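Local coordinates for protein alpha-L-arabinosidase (Xanthomonas axonopodis pv. citri, PDB 6D25) that probably hydrolyses arabinofuranosyl side groups of arabinoxylans, as a GH51 arabinofuranosidase able to cope with internally di-substituted chains, at residues Leu340-Ala352 with Ile472-Tyr484. Residues are numbered along the deposited sequence; the frame is centred on the assembly and turned at random.
Sequences LQQQNSLRDALVA and ILTAPAIATYNTY
One face of the Tyr481 ring carries the side chain of Gln343, whose CG sits 4.1 Å from the ring centroid in a CH-pi contact displaced toward the rim. The amide continues outward past the CD1 side of the ring, with Gln343 CD 3.4 Å from Tyr481 CD1 and its plane inclined 32° to the ring. A bend at chi2 (-68°) folds the Gln343 amide back along its own chain, so that both of its ends are used: NE2 donates to Asn482 O at 3.0 Å, somewhat bent and tilted from the carbonyl plane, while OE1 takes Asn344 N on a lone pair. A water accepts from Asn482 N and lies within hydrogen-bonding distance of both Asn344 O and Gln343 OE1. Gln343 and Asn344 lead into helix 346-361, which links the seventh strand (319-325) of the (beta/alpha)8 barrel to the eighth (366-371); the loop that leaves strand 468-473 of the C-terminal beta-sandwich crosses its N-terminal end. Ser345 is the N-cap: its backbone N gives a nearly straight bond of 2.8 Å to the anti lone pair of Asp348 OD2, and its OG weakly accepts from Arg347 N, completing a capping box. Tyr329 and Thr327 hold the other oxygen of Asp348. Leu346 N donates to Thr480 O at 2.9 Å. With CG anti to the backbone N (chi1 -179°), the Leu346 side chain reaches the bend at 474-478, CD1 over Thr474 CA and CD2 beside Ala475. One turn later Ala349 CB meets Leu473 CD2 at 3.9 Å, and Val397 touches both residues.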
loop_
_atom_site.group_PDB
_atom_site.type_symbol
_atom_site.label_atom_id
_atom_site.label_comp_id
_atom_site.label_asym_id
_atom_site.label_seq_id
_atom_site.Cartn_x
_atom_site.Cartn_y
_atom_site.Cartn_z
ATOM N N LEU A 340 -21.597 9.770 20.605
ATOM C CA LEU A 340 -21.255 8.931 21.759
ATOM C C LEU A 340 -21.399 9.696 23.086
ATOM O O LEU A 340 -20.529 9.588 23.938
ATOM C CB LEU A 340 -19.846 8.396 21.591
ATOM C CG LEU A 340 -19.578 7.581 20.333
ATOM C CD1 LEU A 340 -18.201 6.940 20.421
ATOM C CD2 LEU A 340 -20.658 6.529 20.047
ATOM N N GLN A 341 -22.517 10.385 23.288
ATOM C CA GLN A 341 -22.734 11.127 24.507
ATOM C C GLN A 341 -23.487 10.242 25.492
ATOM O O GLN A 341 -24.560 9.742 25.192
ATOM C CB GLN A 341 -23.491 12.426 24.230
ATOM C CG GLN A 341 -22.727 13.316 23.268
ATOM C CD GLN A 341 -23.415 14.617 22.930
ATOM O OE1 GLN A 341 -24.633 14.779 23.146
ATOM N NE2 GLN A 341 -22.619 15.536 22.376
ATOM N N GLN A 342 -22.879 10.028 26.657
ATOM C CA GLN A 342 -23.465 9.202 27.693
ATOM C C GLN A 342 -23.185 9.890 29.041
ATOM O O GLN A 342 -22.223 10.660 29.156
ATOM C CB GLN A 342 -22.897 7.782 27.635
ATOM C CG GLN A 342 -21.388 7.708 27.838
ATOM C CD GLN A 342 -20.754 6.356 27.543
ATOM O OE1 GLN A 342 -21.143 5.686 26.584
ATOM N NE2 GLN A 342 -19.770 5.966 28.336
ATOM N N GLN A 343 -23.999 9.587 30.041
ATOM C CA GLN A 343 -23.741 10.078 31.377
ATOM C C GLN A 343 -22.689 9.177 32.039
ATOM O O GLN A 343 -22.183 8.161 31.481
ATOM C CB GLN A 343 -25.042 10.205 32.205
ATOM C CG GLN A 343 -25.571 11.632 32.323
ATOM C CD GLN A 343 -24.677 12.535 33.147
ATOM O OE1 GLN A 343 -23.680 12.078 33.700
ATOM N NE2 GLN A 343 -25.008 13.826 33.232
ATOM N N ASN A 344 -22.272 9.640 33.206
ATOM C CA ASN A 344 -21.105 9.144 33.919
ATOM C C ASN A 344 -21.496 9.095 35.397
ATOM O O ASN A 344 -21.701 10.157 36.009
ATOM C CB ASN A 344 -19.942 10.082 33.611
ATOM C CG ASN A 344 -18.573 9.516 33.886
ATOM O OD1 ASN A 344 -18.261 9.153 35.054
ATOM N ND2 ASN A 344 -17.733 9.551 32.865
ATOM N N SER A 345 -21.711 7.869 35.910
ATOM C CA SER A 345 -22.309 7.674 37.206
ATOM C C SER A 345 -21.285 7.099 38.184
ATOM O O SER A 345 -20.132 6.840 37.842
ATOM C CB SER A 345 -23.510 6.747 37.093
ATOM O OG SER A 345 -23.072 5.409 36.908
ATOM N N LEU A 346 -21.743 6.866 39.413
ATOM C CA LEU A 346 -20.907 6.170 40.402
ATOM C C LEU A 346 -20.375 4.837 39.833
ATOM O O LEU A 346 -19.231 4.420 40.157
ATOM C CB LEU A 346 -21.703 5.944 41.680
ATOM C CG LEU A 346 -20.959 5.258 42.822
ATOM C CD1 LEU A 346 -19.730 6.051 43.262
ATOM C CD2 LEU A 346 -21.928 5.001 43.996
ATOM N N ARG A 347 -21.181 4.171 39.015
ATOM C CA ARG A 347 -20.756 2.906 38.392
ATOM C C ARG A 347 -19.458 3.125 37.570
ATOM O O ARG A 347 -18.527 2.313 37.591
ATOM C CB ARG A 347 -21.892 2.377 37.514
ATOM C CG ARG A 347 -21.617 1.012 36.882
ATOM C CD ARG A 347 -22.790 0.489 36.069
ATOM N NE ARG A 347 -23.185 1.409 35.018
ATOM C CZ ARG A 347 -24.281 1.244 34.252
ATOM N NH1 ARG A 347 -24.959 0.105 34.294
ATOM N NH2 ARG A 347 -24.700 2.242 33.491
ATOM N N ASP A 348 -19.410 4.230 36.846
ATOM C CA ASP A 348 -18.241 4.591 36.007
ATOM C C ASP A 348 -17.028 4.887 36.885
ATOM O O ASP A 348 -15.898 4.530 36.512
ATOM C CB ASP A 348 -18.601 5.713 35.054
ATOM C CG ASP A 348 -19.725 5.269 34.130
ATOM O OD1 ASP A 348 -19.461 4.330 33.328
ATOM O OD2 ASP A 348 -20.881 5.760 34.272
ATOM N N ALA A 349 -17.243 5.526 38.039
ATOM C CA ALA A 349 -16.129 5.735 38.984
ATOM C C ALA A 349 -15.526 4.384 39.374
ATOM O O ALA A 349 -14.297 4.239 39.361
ATOM C CB ALA A 349 -16.603 6.473 40.185
ATOM N N LEU A 350 -16.380 3.415 39.753
ATOM C CA LEU A 350 -15.831 2.105 40.138
ATOM C C LEU A 350 -15.106 1.436 38.964
ATOM O O LEU A 350 -14.092 0.746 39.181
ATOM C CB LEU A 350 -16.937 1.209 40.718
ATOM C CG LEU A 350 -17.105 1.344 42.232
ATOM C CD1 LEU A 350 -17.849 2.617 42.615
ATOM C CD2 LEU A 350 -17.797 0.164 42.830
ATOM N N VAL A 351 -15.640 1.578 37.742
ATOM C CA VAL A 351 -14.953 1.049 36.588
ATOM C C VAL A 351 -13.526 1.609 36.545
ATOM O O VAL A 351 -12.557 0.856 36.365
ATOM C CB VAL A 351 -15.709 1.310 35.270
ATOM C CG1 VAL A 351 -14.827 1.135 34.057
ATOM C CG2 VAL A 351 -16.933 0.411 35.172
ATOM N N ALA A 352 -13.382 2.918 36.722
ATOM C CA ALA A 352 -12.041 3.519 36.677
ATOM C C ALA A 352 -11.155 2.991 37.808
ATOM O O ALA A 352 -9.993 2.651 37.557
ATOM C CB ALA A 352 -12.157 5.025 36.701
ATOM N N ILE A 472 -13.200 9.537 50.342
ATOM C CA ILE A 472 -14.197 8.560 49.898
ATOM C C ILE A 472 -15.003 9.178 48.763
ATOM O O ILE A 472 -15.422 10.320 48.849
ATOM C CB ILE A 472 -15.121 8.064 51.030
ATOM C CG1 ILE A 472 -16.107 7.019 50.495
ATOM C CG2 ILE A 472 -15.827 9.213 51.765
ATOM C CD1 ILE A 472 -16.793 6.205 51.585
ATOM N N LEU A 473 -15.182 8.378 47.727
ATOM C CA LEU A 473 -16.088 8.678 46.646
ATOM C C LEU A 473 -17.238 7.663 46.668
ATOM O O LEU A 473 -17.005 6.459 46.495
ATOM C CB LEU A 473 -15.327 8.623 45.329
ATOM C CG LEU A 473 -16.089 9.121 44.098
ATOM C CD1 LEU A 473 -16.408 10.626 44.245
ATOM C CD2 LEU A 473 -15.229 8.919 42.858
ATOM N N THR A 474 -18.436 8.179 46.926
ATOM C CA THR A 474 -19.641 7.384 46.998
ATOM C C THR A 474 -20.823 8.326 46.716
ATOM O O THR A 474 -20.638 9.513 46.387
ATOM C CB THR A 474 -19.750 6.617 48.334
ATOM O OG1 THR A 474 -20.801 5.644 48.258
ATOM C CG2 THR A 474 -19.997 7.510 49.521
ATOM N N ALA A 475 -22.005 7.781 46.837
ATOM C CA ALA A 475 -23.243 8.525 46.679
ATOM C C ALA A 475 -24.344 7.707 47.351
ATOM O O ALA A 475 -24.146 6.519 47.604
ATOM C CB ALA A 475 -23.550 8.788 45.214
ATOM N N PRO A 476 -25.493 8.322 47.614
ATOM C CA PRO A 476 -26.582 7.599 48.276
ATOM C C PRO A 476 -27.131 6.446 47.413
ATOM O O PRO A 476 -27.460 5.400 47.967
ATOM C CB PRO A 476 -27.651 8.673 48.556
ATOM C CG PRO A 476 -26.932 10.001 48.353
ATOM C CD PRO A 476 -25.842 9.722 47.345
ATOM N N ALA A 477 -27.102 6.575 46.098
ATOM C CA ALA A 477 -27.657 5.529 45.218
ATOM C C ALA A 477 -26.627 5.161 44.139
ATOM O O ALA A 477 -25.848 6.019 43.718
ATOM C CB ALA A 477 -28.970 5.990 44.613
ATOM N N ILE A 478 -26.652 3.911 43.683
ATOM C CA ILE A 478 -25.679 3.454 42.679
ATOM C C ILE A 478 -25.803 4.253 41.376
ATOM O O ILE A 478 -24.809 4.487 40.693
ATOM C CB ILE A 478 -25.766 1.940 42.423
ATOM C CG1 ILE A 478 -27.136 1.497 41.920
ATOM C CG2 ILE A 478 -25.345 1.164 43.665
ATOM C CD1 ILE A 478 -27.211 0.013 41.599
ATOM N N ALA A 479 -27.023 4.625 40.990
ATOM C CA ALA A 479 -27.234 5.308 39.713
ATOM C C ALA A 479 -27.237 6.825 39.925
ATOM O O ALA A 479 -28.283 7.480 39.670
ATOM C CB ALA A 479 -28.550 4.862 39.121
ATOM N N THR A 480 -26.228 7.374 40.560
ATOM C CA THR A 480 -26.166 8.814 40.768
ATOM C C THR A 480 -25.090 9.327 39.817
ATOM O O THR A 480 -24.051 8.682 39.659
ATOM C CB THR A 480 -25.821 9.170 42.228
ATOM O OG1 THR A 480 -26.709 8.490 43.115
ATOM C CG2 THR A 480 -25.868 10.653 42.500
ATOM N N TYR A 481 -25.344 10.482 39.205
ATOM C CA TYR A 481 -24.392 11.109 38.322
ATOM C C TYR A 481 -24.450 12.629 38.538
ATOM O O TYR A 481 -25.322 13.122 39.198
ATOM C CB TYR A 481 -24.685 10.718 36.862
ATOM C CG TYR A 481 -26.114 10.925 36.410
ATOM C CD1 TYR A 481 -26.543 12.148 35.931
ATOM C CD2 TYR A 481 -27.021 9.885 36.411
ATOM C CE1 TYR A 481 -27.837 12.350 35.487
ATOM C CE2 TYR A 481 -28.334 10.064 36.010
ATOM C CZ TYR A 481 -28.723 11.290 35.503
ATOM O OH TYR A 481 -29.980 11.515 35.075
ATOM N N ASN A 482 -23.474 13.329 37.999
ATOM C CA ASN A 482 -23.376 14.773 38.144
ATOM C C ASN A 482 -24.043 15.451 36.942
ATOM O O ASN A 482 -23.931 14.973 35.798
ATOM C CB ASN A 482 -21.911 15.182 38.277
ATOM C CG ASN A 482 -21.303 14.738 39.583
ATOM O OD1 ASN A 482 -22.034 14.587 40.572
ATOM N ND2 ASN A 482 -19.986 14.503 39.584
ATOM N N THR A 483 -24.705 16.560 37.206
ATOM C CA THR A 483 -25.305 17.419 36.173
ATOM C C THR A 483 -24.903 18.879 36.434
ATOM O O THR A 483 -24.415 19.220 37.500
ATOM C CB THR A 483 -26.834 17.317 36.193
ATOM O OG1 THR A 483 -27.265 17.772 37.475
ATOM C CG2 THR A 483 -27.345 15.912 35.955
ATOM N N TYR A 484 -25.179 19.755 35.482
ATOM C CA TYR A 484 -24.931 21.203 35.622
ATOM C C TYR A 484 -25.713 21.741 36.834
ATOM O O TYR A 484 -25.167 22.519 37.631
ATOM C CB TYR A 484 -25.242 21.931 34.308
ATOM C CG TYR A 484 -24.578 21.323 33.090
ATOM C CD1 TYR A 484 -23.194 21.309 32.991
ATOM C CD2 TYR A 484 -25.296 20.745 32.045
ATOM C CE1 TYR A 484 -22.535 20.732 31.914
ATOM C CE2 TYR A 484 -24.655 20.151 30.970
ATOM C CZ TYR A 484 -23.263 20.132 30.908
ATOM O OH TYR A 484 -22.571 19.583 29.876
HETATM O O HOH W 1 -21.623 12.770 35.786
#